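4-hydroxy-tetrahydrodipicolinate synthase (Aquifex aeolicus, PDB 2EHH) probably condenses pyruvate with aspartate beta-semialdehyde to give 4-hydroxy-tetrahydrodipicolinate, a step in lysine biosynthesis by the diaminopimelate pathway. Local coordinates at residues Q3-A8 with V205-M210; V94-A99 with V125-I130; E162-M167 with L192-L197; C256-M261 with K280-L285. One frame throughout, in Å; residues are numbered along the deposited sequence.

Contact 1: residues Q3-A8 with V205-M210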
loop_
_atom_site.group_PDB
_atom_site.type_symbol
_atom_site.label_atom_id
_atom_site.label_comp_id
_atom_site.label_asym_id
_atom_site.label_seq_id
_atom_site.Cartn_x
_atom_site.Cartn_y
_atom_site.Cartn_z
ATOM N N GLN A 3 15.326 18.279 -21.791
ATOM C CA GLN A 3 16.189 17.128 -21.604
ATOM C C GLN A 3 17.391 17.490 -20.745
ATOM O O GLN A 3 17.540 18.641 -20.326
ATOM C CB GLN A 3 16.616 16.641 -23.002
ATOM C CG GLN A 3 18.086 16.289 -23.224
ATOM C CD GLN A 3 19.026 17.474 -23.074
ATOM O OE1 GLN A 3 18.608 18.631 -23.136
ATOM N NE2 GLN A 3 20.306 17.185 -22.888
ATOM N N GLY A 4 18.228 16.497 -20.463
ATOM C CA GLY A 4 19.436 16.729 -19.694
ATOM C C GLY A 4 19.318 16.841 -18.189
ATOM O O GLY A 4 18.474 16.202 -17.558
ATOM N N SER A 5 20.190 17.669 -17.623
ATOM C CA SER A 5 20.244 17.897 -16.189
ATOM C C SER A 5 19.487 19.169 -15.814
ATOM O O SER A 5 19.939 20.279 -16.103
ATOM C CB SER A 5 21.707 18.002 -15.749
ATOM O OG SER A 5 21.809 18.187 -14.350
ATOM N N ILE A 6 18.333 18.989 -15.176
ATOM C CA ILE A 6 17.475 20.090 -14.743
ATOM C C ILE A 6 17.431 20.098 -13.218
ATOM O O ILE A 6 17.187 19.067 -12.591
ATOM C CB ILE A 6 16.038 19.912 -15.282
ATOM C CG1 ILE A 6 16.068 19.823 -16.808
ATOM C CG2 ILE A 6 15.147 21.068 -14.824
ATOM C CD1 ILE A 6 14.707 19.575 -17.440
ATOM N N VAL A 7 17.665 21.256 -12.614
ATOM C CA VAL A 7 17.655 21.334 -11.161
ATOM C C VAL A 7 16.354 21.902 -10.593
ATOM O O VAL A 7 15.868 22.937 -11.044
ATOM C CB VAL A 7 18.843 22.193 -10.642
ATOM C CG1 VAL A 7 18.742 23.614 -11.189
ATOM C CG2 VAL A 7 18.849 22.214 -9.117
ATOM N N ALA A 8 15.778 21.196 -9.623
ATOM C CA ALA A 8 14.570 21.668 -8.951
ATOM C C ALA A 8 15.199 22.579 -7.900
ATOM O O ALA A 8 15.635 22.132 -6.838
ATOM C CB ALA A 8 13.826 20.496 -8.294
ATOM N N VAL A 205 17.090 16.888 -7.542
ATOM C CA VAL A 205 17.222 17.547 -6.251
ATOM C C VAL A 205 18.726 17.592 -5.965
ATOM O O VAL A 205 19.263 18.620 -5.549
ATOM C CB VAL A 205 16.513 16.743 -5.123
ATOM C CG1 VAL A 205 16.959 17.241 -3.757
ATOM C CG2 VAL A 205 15.001 16.888 -5.256
ATOM N N ALA A 206 19.401 16.468 -6.210
ATOM C CA ALA A 206 20.839 16.349 -5.977
ATOM C C ALA A 206 21.633 17.383 -6.769
ATOM O O ALA A 206 22.748 17.745 -6.391
ATOM C CB ALA A 206 21.316 14.943 -6.336
ATOM N N ASN A 207 21.047 17.841 -7.870
ATOM C CA ASN A 207 21.650 18.846 -8.739
ATOM C C ASN A 207 21.985 20.133 -7.995
ATOM O O ASN A 207 22.885 20.872 -8.388
ATOM C CB ASN A 207 20.689 19.192 -9.878
ATOM C CG ASN A 207 21.161 18.677 -11.197
ATOM O OD1 ASN A 207 22.336 18.344 -11.351
ATOM N ND2 ASN A 207 20.263 18.619 -12.169
ATOM N N ASN A 208 21.230 20.409 -6.938
ATOM C CA ASN A 208 21.429 21.611 -6.139
ATOM C C ASN A 208 22.815 21.696 -5.510
ATOM O O ASN A 208 23.326 22.794 -5.289
ATOM C CB ASN A 208 20.382 21.680 -5.023
ATOM C CG ASN A 208 19.051 22.217 -5.499
ATOM O OD1 ASN A 208 18.885 23.423 -5.678
ATOM N ND2 ASN A 208 18.089 21.321 -5.710
ATOM N N VAL A 209 23.426 20.547 -5.230
ATOM C CA VAL A 209 24.731 20.547 -4.587
ATOM C C VAL A 209 25.893 19.937 -5.362
ATOM O O VAL A 209 27.044 20.274 -5.100
ATOM C CB VAL A 209 24.647 19.891 -3.197
ATOM C CG1 VAL A 209 23.649 20.659 -2.337
ATOM C CG2 VAL A 209 24.229 18.444 -3.320
ATOM N N MET A 210 25.607 19.035 -6.295
ATOM C CA MET A 210 26.657 18.431 -7.108
ATOM C C MET A 210 26.223 18.430 -8.573
ATOM O O MET A 210 26.047 17.379 -9.185
ATOM C CB MET A 210 26.970 17.004 -6.630
ATOM C CG MET A 210 27.764 16.966 -5.325
ATOM S SD MET A 210 28.295 15.316 -4.821
ATOM C CE MET A 210 29.761 15.090 -5.823
HETATM O O HOH W 1 23.663 19.871 -13.479
#

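Contact 2: residues V94-A99 with V125-I130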
loop_
_atom_site.group_PDB
_atom_site.type_symbol
_atom_site.label_atom_id
_atom_site.label_comp_id
_atom_site.label_asym_id
_atom_site.label_seq_id
_atom_site.Cartn_x
_atom_site.Cartn_y
_atom_site.Cartn_z
ATOM N N VAL A 94 6.210 36.569 -18.820
ATOM C CA VAL A 94 7.543 37.022 -18.448
ATOM C C VAL A 94 8.717 36.305 -19.111
ATOM O O VAL A 94 9.869 36.537 -18.744
ATOM C CB VAL A 94 7.736 36.996 -16.909
ATOM C CG1 VAL A 94 6.683 37.873 -16.244
ATOM C CG2 VAL A 94 7.658 35.575 -16.389
ATOM N N GLY A 95 8.434 35.429 -20.071
ATOM C CA GLY A 95 9.510 34.757 -20.784
ATOM C C GLY A 95 10.016 33.400 -20.333
ATOM O O GLY A 95 11.097 32.979 -20.753
ATOM N N ALA A 96 9.263 32.701 -19.491
ATOM C CA ALA A 96 9.701 31.381 -19.048
ATOM C C ALA A 96 9.713 30.435 -20.254
ATOM O O ALA A 96 8.861 30.538 -21.134
ATOM C CB ALA A 96 8.755 30.850 -17.967
ATOM N N ASP A 97 10.677 29.518 -20.292
ATOM C CA ASP A 97 10.779 28.567 -21.396
ATOM C C ASP A 97 9.759 27.439 -21.314
ATOM O O ASP A 97 9.415 26.821 -22.323
ATOM C CB ASP A 97 12.184 27.975 -21.451
ATOM C CG ASP A 97 13.248 29.037 -21.599
ATOM O OD1 ASP A 97 13.925 29.354 -20.597
ATOM O OD2 ASP A 97 13.395 29.562 -22.720
ATOM N N GLY A 98 9.273 27.169 -20.108
ATOM C CA GLY A 98 8.290 26.116 -19.940
ATOM C C GLY A 98 7.590 26.233 -18.604
ATOM O O GLY A 98 8.037 26.974 -17.727
ATOM N N ALA A 99 6.485 25.510 -18.457
ATOM C CA ALA A 99 5.718 25.522 -17.218
ATOM C C ALA A 99 5.548 24.096 -16.699
ATOM O O ALA A 99 5.138 23.207 -17.442
ATOM C CB ALA A 99 4.349 26.152 -17.451
ATOM N N VAL A 125 -2.806 28.826 -22.503
ATOM C CA VAL A 125 -1.469 29.401 -22.591
ATOM C C VAL A 125 -0.555 28.673 -23.569
ATOM O O VAL A 125 -0.279 27.478 -23.415
ATOM C CB VAL A 125 -0.794 29.403 -21.206
ATOM C CG1 VAL A 125 0.441 30.283 -21.228
ATOM C CG2 VAL A 125 -1.787 29.874 -20.155
ATOM N N ASP A 126 -0.075 29.410 -24.566
ATOM C CA ASP A 126 0.809 28.857 -25.579
ATOM C C ASP A 126 2.253 28.762 -25.086
ATOM O O ASP A 126 3.138 29.478 -25.560
ATOM C CB ASP A 126 0.726 29.712 -26.850
ATOM C CG ASP A 126 1.651 29.223 -27.946
ATOM O OD1 ASP A 126 1.812 27.993 -28.084
ATOM O OD2 ASP A 126 2.208 30.071 -28.678
ATOM N N ILE A 127 2.485 27.878 -24.120
ATOM C CA ILE A 127 3.821 27.674 -23.567
ATOM C C ILE A 127 4.039 26.177 -23.366
ATOM O O ILE A 127 3.103 25.452 -23.033
ATOM C CB ILE A 127 3.983 28.394 -22.203
ATOM C CG1 ILE A 127 5.435 28.295 -21.723
ATOM C CG2 ILE A 127 3.056 27.768 -21.161
ATOM C CD1 ILE A 127 5.685 28.970 -20.383
ATOM N N PRO A 128 5.270 25.689 -23.578
ATOM C CA PRO A 128 5.505 24.255 -23.386
ATOM C C PRO A 128 5.160 23.858 -21.951
ATOM O O PRO A 128 5.574 24.517 -21.002
ATOM C CB PRO A 128 6.992 24.105 -23.692
ATOM C CG PRO A 128 7.221 25.170 -24.735
ATOM C CD PRO A 128 6.457 26.346 -24.155
ATOM N N ILE A 129 4.403 22.780 -21.801
ATOM C CA ILE A 129 3.990 22.319 -20.484
ATOM C C ILE A 129 4.504 20.929 -20.144
ATOM O O ILE A 129 4.449 20.017 -20.969
ATOM C CB ILE A 129 2.452 22.307 -20.378
ATOM C CG1 ILE A 129 1.925 23.742 -20.471
ATOM C CG2 ILE A 129 2.014 21.643 -19.068
ATOM C CD1 ILE A 129 0.432 23.829 -20.688
ATOM N N ILE A 130 5.002 20.788 -18.920
ATOM C CA ILE A 130 5.508 19.514 -18.423
ATOM C C ILE A 130 4.587 19.050 -17.302
ATOM O O ILE A 130 4.420 19.748 -16.302
ATOM C CB ILE A 130 6.931 19.641 -17.823
ATOM C CG1 ILE A 130 7.876 20.293 -18.831
ATOM C CG2 ILE A 130 7.455 18.252 -17.427
ATOM C CD1 ILE A 130 9.280 20.532 -18.293
#

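Contact 3: residues E162-M167 with L192-L197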
loop_
_atom_site.group_PDB
_atom_site.type_symbol
_atom_site.label_atom_id
_atom_site.label_comp_id
_atom_site.label_asym_id
_atom_site.label_seq_id
_atom_site.Cartn_x
_atom_site.Cartn_y
_atom_site.Cartn_z
ATOM N N GLU A 162 8.293 12.360 -13.966
ATOM C CA GLU A 162 7.775 11.197 -13.264
ATOM C C GLU A 162 8.508 10.829 -11.979
ATOM O O GLU A 162 9.625 10.313 -12.013
ATOM C CB GLU A 162 7.772 9.990 -14.206
ATOM C CG GLU A 162 6.786 10.085 -15.364
ATOM C CD GLU A 162 5.335 10.039 -14.903
ATOM O OE1 GLU A 162 5.054 9.384 -13.873
ATOM O OE2 GLU A 162 4.473 10.639 -15.583
ATOM N N SER A 163 7.876 11.120 -10.847
ATOM C CA SER A 163 8.428 10.768 -9.546
ATOM C C SER A 163 7.614 9.545 -9.148
ATOM O O SER A 163 6.663 9.645 -8.369
ATOM C CB SER A 163 8.211 11.887 -8.524
ATOM O OG SER A 163 8.930 13.049 -8.886
ATOM N N THR A 164 7.981 8.406 -9.726
ATOM C CA THR A 164 7.310 7.129 -9.492
ATOM C C THR A 164 8.341 6.007 -9.501
ATOM O O THR A 164 9.287 6.038 -10.282
ATOM C CB THR A 164 6.283 6.819 -10.614
ATOM O OG1 THR A 164 5.842 5.458 -10.506
ATOM C CG2 THR A 164 6.920 7.006 -11.988
ATOM N N PRO A 165 8.177 5.004 -8.627
ATOM C CA PRO A 165 9.132 3.892 -8.591
ATOM C C PRO A 165 8.736 2.784 -9.573
ATOM O O PRO A 165 9.404 1.758 -9.664
ATOM C CB PRO A 165 9.046 3.425 -7.144
ATOM C CG PRO A 165 7.583 3.582 -6.862
ATOM C CD PRO A 165 7.277 4.956 -7.460
ATOM N N ASN A 166 7.655 3.005 -10.311
ATOM C CA ASN A 166 7.157 2.013 -11.258
ATOM C C ASN A 166 7.768 2.143 -12.659
ATOM O O ASN A 166 7.284 2.918 -13.484
ATOM C CB ASN A 166 5.631 2.124 -11.343
ATOM C CG ASN A 166 5.015 1.049 -12.220
ATOM O OD1 ASN A 166 5.719 0.218 -12.785
ATOM N ND2 ASN A 166 3.694 1.066 -12.337
ATOM N N MET A 167 8.823 1.374 -12.933
ATOM C CA MET A 167 9.469 1.434 -14.245
ATOM C C MET A 167 8.502 1.030 -15.348
ATOM O O MET A 167 8.614 1.489 -16.484
ATOM C CB MET A 167 10.701 0.522 -14.290
ATOM C CG MET A 167 11.806 0.925 -13.322
ATOM S SD MET A 167 12.436 2.601 -13.607
ATOM C CE MET A 167 11.446 3.539 -12.411
ATOM N N LEU A 192 19.099 6.654 -13.810
ATOM C CA LEU A 192 19.780 5.667 -14.646
ATOM C C LEU A 192 18.812 4.644 -15.247
ATOM O O LEU A 192 18.730 4.508 -16.469
ATOM C CB LEU A 192 20.890 4.968 -13.850
ATOM C CG LEU A 192 21.829 4.044 -14.640
ATOM C CD1 LEU A 192 23.146 3.886 -13.885
ATOM C CD2 LEU A 192 21.159 2.693 -14.873
ATOM N N PRO A 193 18.060 3.912 -14.404
ATOM C CA PRO A 193 17.134 2.938 -14.994
ATOM C C PRO A 193 16.072 3.568 -15.903
ATOM O O PRO A 193 15.687 2.985 -16.913
ATOM C CB PRO A 193 16.538 2.225 -13.772
ATOM C CG PRO A 193 16.672 3.253 -12.654
ATOM C CD PRO A 193 18.036 3.851 -12.931
ATOM N N MET A 194 15.597 4.762 -15.560
ATOM C CA MET A 194 14.592 5.406 -16.397
ATOM C C MET A 194 15.178 5.811 -17.749
ATOM O O MET A 194 14.516 5.691 -18.781
ATOM C CB MET A 194 14.011 6.641 -15.706
ATOM C CG MET A 194 12.983 6.321 -14.641
ATOM S SD MET A 194 11.949 7.748 -14.299
ATOM C CE MET A 194 11.158 7.201 -12.727
ATOM N N MET A 195 16.414 6.296 -17.752
ATOM C CA MET A 195 17.024 6.693 -19.017
ATOM C C MET A 195 17.381 5.469 -19.860
ATOM O O MET A 195 17.371 5.526 -21.091
ATOM C CB MET A 195 18.236 7.590 -18.767
ATOM C CG MET A 195 17.820 8.980 -18.290
ATOM S SD MET A 195 19.171 10.147 -18.082
ATOM C CE MET A 195 19.436 10.640 -19.808
ATOM N N ALA A 196 17.669 4.352 -19.203
ATOM C CA ALA A 196 17.979 3.129 -19.938
ATOM C C ALA A 196 16.724 2.721 -20.716
ATOM O O ALA A 196 16.807 2.075 -21.760
ATOM C CB ALA A 196 18.395 2.022 -18.970
ATOM N N LEU A 197 15.560 3.128 -20.207
ATOM C CA LEU A 197 14.280 2.829 -20.844
ATOM C C LEU A 197 13.819 3.894 -21.837
ATOM O O LEU A 197 12.805 3.718 -22.513
ATOM C CB LEU A 197 13.194 2.634 -19.780
ATOM C CG LEU A 197 13.166 1.287 -19.051
ATOM C CD1 LEU A 197 12.282 1.384 -17.809
ATOM C CD2 LEU A 197 12.642 0.216 -19.997
#

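Contact 4: residues C256-M261 with K280-L285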
loop_
_atom_site.group_PDB
_atom_site.type_symbol
_atom_site.label_atom_id
_atom_site.label_comp_id
_atom_site.label_asym_id
_atom_site.label_seq_id
_atom_site.Cartn_x
_atom_site.Cartn_y
_atom_site.Cartn_z
ATOM N N CYS A 256 22.660 23.039 1.095
ATOM C CA CYS A 256 23.039 24.286 0.437
ATOM C C CYS A 256 23.485 25.301 1.486
ATOM O O CYS A 256 24.387 26.100 1.235
ATOM C CB CYS A 256 21.865 24.848 -0.371
ATOM S SG CYS A 256 21.413 23.842 -1.812
ATOM N N TRP A 257 22.851 25.268 2.656
ATOM C CA TRP A 257 23.220 26.177 3.737
ATOM C C TRP A 257 24.637 25.847 4.182
ATOM O O TRP A 257 25.449 26.743 4.407
ATOM C CB TRP A 257 22.268 26.029 4.924
ATOM C CG TRP A 257 22.828 26.576 6.207
ATOM C CD1 TRP A 257 23.019 27.891 6.534
ATOM C CD2 TRP A 257 23.289 25.813 7.329
ATOM N NE1 TRP A 257 23.571 27.991 7.794
ATOM C CE2 TRP A 257 23.745 26.731 8.305
ATOM C CE3 TRP A 257 23.361 24.440 7.606
ATOM C CZ2 TRP A 257 24.265 26.320 9.540
ATOM C CZ3 TRP A 257 23.880 24.032 8.835
ATOM C CH2 TRP A 257 24.323 24.971 9.786
ATOM N N MET A 258 24.926 24.554 4.303
ATOM C CA MET A 258 26.248 24.098 4.712
ATOM C C MET A 258 27.311 24.548 3.714
ATOM O O MET A 258 28.459 24.795 4.085
ATOM C CB MET A 258 26.273 22.574 4.835
ATOM C CG MET A 258 25.389 22.033 5.944
ATOM S SD MET A 258 25.574 20.256 6.149
ATOM C CE MET A 258 24.603 20.001 7.642
ATOM N N LEU A 259 26.926 24.643 2.448
ATOM C CA LEU A 259 27.843 25.081 1.406
ATOM C C LEU A 259 27.847 26.599 1.288
ATOM O O LEU A 259 28.477 27.155 0.391
ATOM C CB LEU A 259 27.459 24.458 0.064
ATOM C CG LEU A 259 27.950 23.025 -0.146
ATOM C CD1 LEU A 259 26.776 22.114 -0.452
ATOM C CD2 LEU A 259 28.962 23.007 -1.283
ATOM N N GLY A 260 27.131 27.258 2.194
ATOM C CA GLY A 260 27.066 28.712 2.199
ATOM C C GLY A 260 26.304 29.334 1.043
ATOM O O GLY A 260 26.559 30.482 0.676
ATOM N N MET A 261 25.348 28.598 0.487
ATOM C CA MET A 261 24.574 29.088 -0.649
ATOM C C MET A 261 23.255 29.743 -0.262
ATOM O O MET A 261 22.585 30.349 -1.098
ATOM C CB MET A 261 24.312 27.933 -1.614
ATOM C CG MET A 261 25.555 27.107 -1.878
ATOM S SD MET A 261 25.249 25.763 -3.012
ATOM C CE MET A 261 25.556 26.608 -4.542
ATOM N N LYS A 280 24.293 13.520 10.095
ATOM C CA LYS A 280 24.471 12.438 9.134
ATOM C C LYS A 280 24.701 13.087 7.770
ATOM O O LYS A 280 25.570 12.673 7.003
ATOM C CB LYS A 280 23.221 11.559 9.088
ATOM C CG LYS A 280 23.342 10.331 8.196
ATOM C CD LYS A 280 24.269 9.278 8.802
ATOM C CE LYS A 280 24.395 8.058 7.892
ATOM N NZ LYS A 280 24.858 8.433 6.525
ATOM N N LEU A 281 23.919 14.118 7.477
ATOM C CA LEU A 281 24.047 14.826 6.210
ATOM C C LEU A 281 25.434 15.438 6.081
ATOM O O LEU A 281 26.100 15.261 5.066
ATOM C CB LEU A 281 22.994 15.929 6.102
ATOM C CG LEU A 281 23.132 16.863 4.894
ATOM C CD1 LEU A 281 23.002 16.070 3.597
ATOM C CD2 LEU A 281 22.058 17.943 4.969
ATOM N N ARG A 282 25.870 16.155 7.116
ATOM C CA ARG A 282 27.184 16.788 7.081
ATOM C C ARG A 282 28.271 15.757 6.810
ATOM O O ARG A 282 29.173 15.993 6.007
ATOM C CB ARG A 282 27.476 17.515 8.401
ATOM C CG ARG A 282 28.837 18.212 8.431
ATOM C CD ARG A 282 29.096 18.854 9.785
ATOM N NE ARG A 282 28.124 19.902 10.079
ATOM C CZ ARG A 282 28.135 21.105 9.516
ATOM N NH1 ARG A 282 29.073 21.417 8.631
ATOM N NH2 ARG A 282 27.203 21.992 9.831
ATOM N N GLU A 283 28.181 14.608 7.473
ATOM C CA GLU A 283 29.175 13.563 7.282
ATOM C C GLU A 283 29.189 13.037 5.857
ATOM O O GLU A 283 30.251 12.736 5.315
ATOM C CB GLU A 283 28.952 12.414 8.270
ATOM C CG GLU A 283 29.420 12.743 9.677
ATOM C CD GLU A 283 30.789 13.412 9.687
ATOM O OE1 GLU A 283 31.747 12.826 9.138
ATOM O OE2 GLU A 283 30.905 14.526 10.240
ATOM N N VAL A 284 28.020 12.927 5.236
ATOM C CA VAL A 284 27.975 12.449 3.859
ATOM C C VAL A 284 28.622 13.475 2.927
ATOM O O VAL A 284 29.443 13.127 2.074
ATOM C CB VAL A 284 26.523 12.179 3.395
ATOM C CG1 VAL A 284 26.502 11.854 1.907
ATOM C CG2 VAL A 284 25.939 11.013 4.182
ATOM N N LEU A 285 28.265 14.744 3.095
ATOM C CA LEU A 285 28.834 15.786 2.247
ATOM C C LEU A 285 30.359 15.798 2.349
ATOM O O LEU A 285 31.058 16.001 1.353
ATOM C CB LEU A 285 28.268 17.150 2.635
ATOM C CG LEU A 285 26.750 17.299 2.496
ATOM C CD1 LEU A 285 26.361 18.745 2.761
ATOM C CD2 LEU A 285 26.308 16.891 1.098
#

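Contact 1: residues Q3-A8 with V205-M210
Two asparagines, N207 and N208, fasten the loop that follows the last barrel strand to S5, I6 and A8 of the first, in a buried polar contact at the closing seam of the TIM barrel. Strand 4-8 pairs directly with strand 201-204, and this contact carries the seam on past the last strand, where 206-208 winds into a short 3-10 turn; A8 lies beside T44, predicted to bind pyruvate. The amide nitrogen of N207 serves two acceptors, both close to its amide plane: S5 OG, at 2.7 Å from ND2, and I6 O, at 3.1 Å, where the donor sits above the carbonyl plane and not on a lone pair. The S5 hydroxyl stands anti to the backbone N (chi1 -178°), which carries it out toward this amide. Between the polar links V7 packs its CB and CG2 against N207 CB, 3.6 Å from CB to CB. N208 works as a brace within and across the contact, its ND2 donating both to A8 O and to V205 O, the latter in the carbonyl plane and on a lone pair. With an alanine here A8 O and V205 O lose the donor they share, which would probably weaken the hold of the turn on the end of the strand. A water completes the other end, donating to N207 OD1 at 2.9 Å while accepting from S5 OG.

Contact 2: residues V94-A99 with V125-I130
A99 and I129 form a parallel beta bridge between strands 98-102 and 129-133, adjacent in the eight-stranded TIM barrel, and three layers of interaction support it. The first is backbone hydrogen bonding. A99 makes both links of the bridge, to the residues flanking I129: its N donates to P128 O at 2.9 Å, and its O accepts from I130 N at 2.8 Å. The second bond is nearly straight, 171° at the hydrogen, and both donors lie almost on the line of the carbonyl they address.

Weaker CA-H...O contacts fill in beside these bonds. G98 CA approaches P128 O, so that P128 O meets both G98 CA and A99 N, and I129 CA lies 3.4 Å from A99 O with a better angle.

Apolar packing is the third layer, and I127 carries most of it just before its strand begins. Its CG1 branch runs anti to the backbone N (chi1 -174°) and the chain stays extended, which takes CD1 over the main chain of 96-99, 3.6 Å from A96 O and 3.8 Å from G98 C. The CG2 branch faces A99 CB at 4.2 Å. P128 lays its ring CD against D97 O.

The two strands belong to a beta-alpha-beta crossover through helix 111-124, and I130 lies near K161, the probable Schiff-base lysine. On the helix-facing side of these strands A99 and I127 both rest on T88 of helix 81-93. D97 OD1 accepts from V72 N and I130 packs on I73, both of strand 71-75, the neighbour on the other side of strand 98-102.

Contact 3: residues E162-M167 with L192-L197
M167 and M194 cross at about a right angle and, with L197, bury most of the surface in a contact carried by apolar side chains, with one methyl set against two backbone oxygens. M167 opens helix 167-177, and its chain is bent at both chi2 (-59°) and chi3, folding its sulfur and methyl back toward helix 191-196. M167 CE comes to 3.7 Å from M194 CE, and M167 SD lies 4.1 Å from P193 CB. M194 does the reverse: its chain is extended beyond CG, so its methyl is pushed like a peg into the loop after strand 157-162. There M194 CE meets T164 O at 3.3 Å and E162 O at 3.5 Å, and brushes the T164 methyl. L197 closes the other end, setting CD1 against M167 CB and the M167 carbonyl oxygen. The carboxylate of E162 turns from all this toward S160, N133 and R169. A second subunit packs here too, its M167 against M167 and its Y234 hydrogen-bonded to L197 O. The contact thus joins two consecutive beta-alpha units of the barrel through a loop and the helix of the next unit, and M194 also packs on I170 of helix 167-177.

Contact 4: residues C256-M261 with K280-L285
The carbonyl oxygen of W257, whose ring reaches R282 across the contact, is gripped by two donors: G260 N at 2.8 Å and the side-chain ND2 of the C-terminal N294. The first belongs to a Schellman motif that ends helix 250-258, in which G260 takes positive phi and M261 N returns to C256 O, also at 2.8 Å. N294 in turn offers its terminal carboxylate to R282 NH1 in a salt bridge, so the end of the chain ties the two segments together. The W257 ring also makes a cation-pi contact with K264.

Between the helices the packing is carried by M258. Its side chain, extended beyond CG (chi2 -175°), reaches helix 275-287 and divides its contacts between sulfur and methyl. SD rests 3.8 Å from L285 CD1, while CE nestles 3.9 Å from R282 CB and covers one face of the guanidinium, displaced toward the rim; L281 CD2 touches the same methyl. R282 is bent at chi3 (-63°), a turn that brings its flat head back over this methyl and sets NH2 4.0 Å from W257 CZ3, with ring and guanidinium planes 77° apart. With an alanine in place of M258, a gap would probably open between L281, L285 and the R282 head, whose covered face would lose its apolar lid.

The contact joins the end of helix 250-258 to helix 275-287 outside the barrel, where L281 and L285 also lean on V242 and L239 of helix 226-242.

How the contacts relate
Contacts 1 and 2 both belong to the eight-stranded barrel, the first at its closing seam and the second between neighbouring inner strands, and both are buried and rich in backbone acceptors. Their donors differ: asparagine amides in contact 1, main-chain NH groups in contact 2. Contact 3, between a loop and a helix of the outer layer, relies on methionine packing and adjoins a second subunit. Contact 4 lies furthest from the centre of the chain and mixes apolar packing with a partly exposed arginine and tryptophan. Contacts 1 and 4 touch, V209 CG1 meeting C256 SG at 3.9 Å, whereas contacts 2 and 4 sit on opposite sides of the chain's centre, about 33 Å between centres.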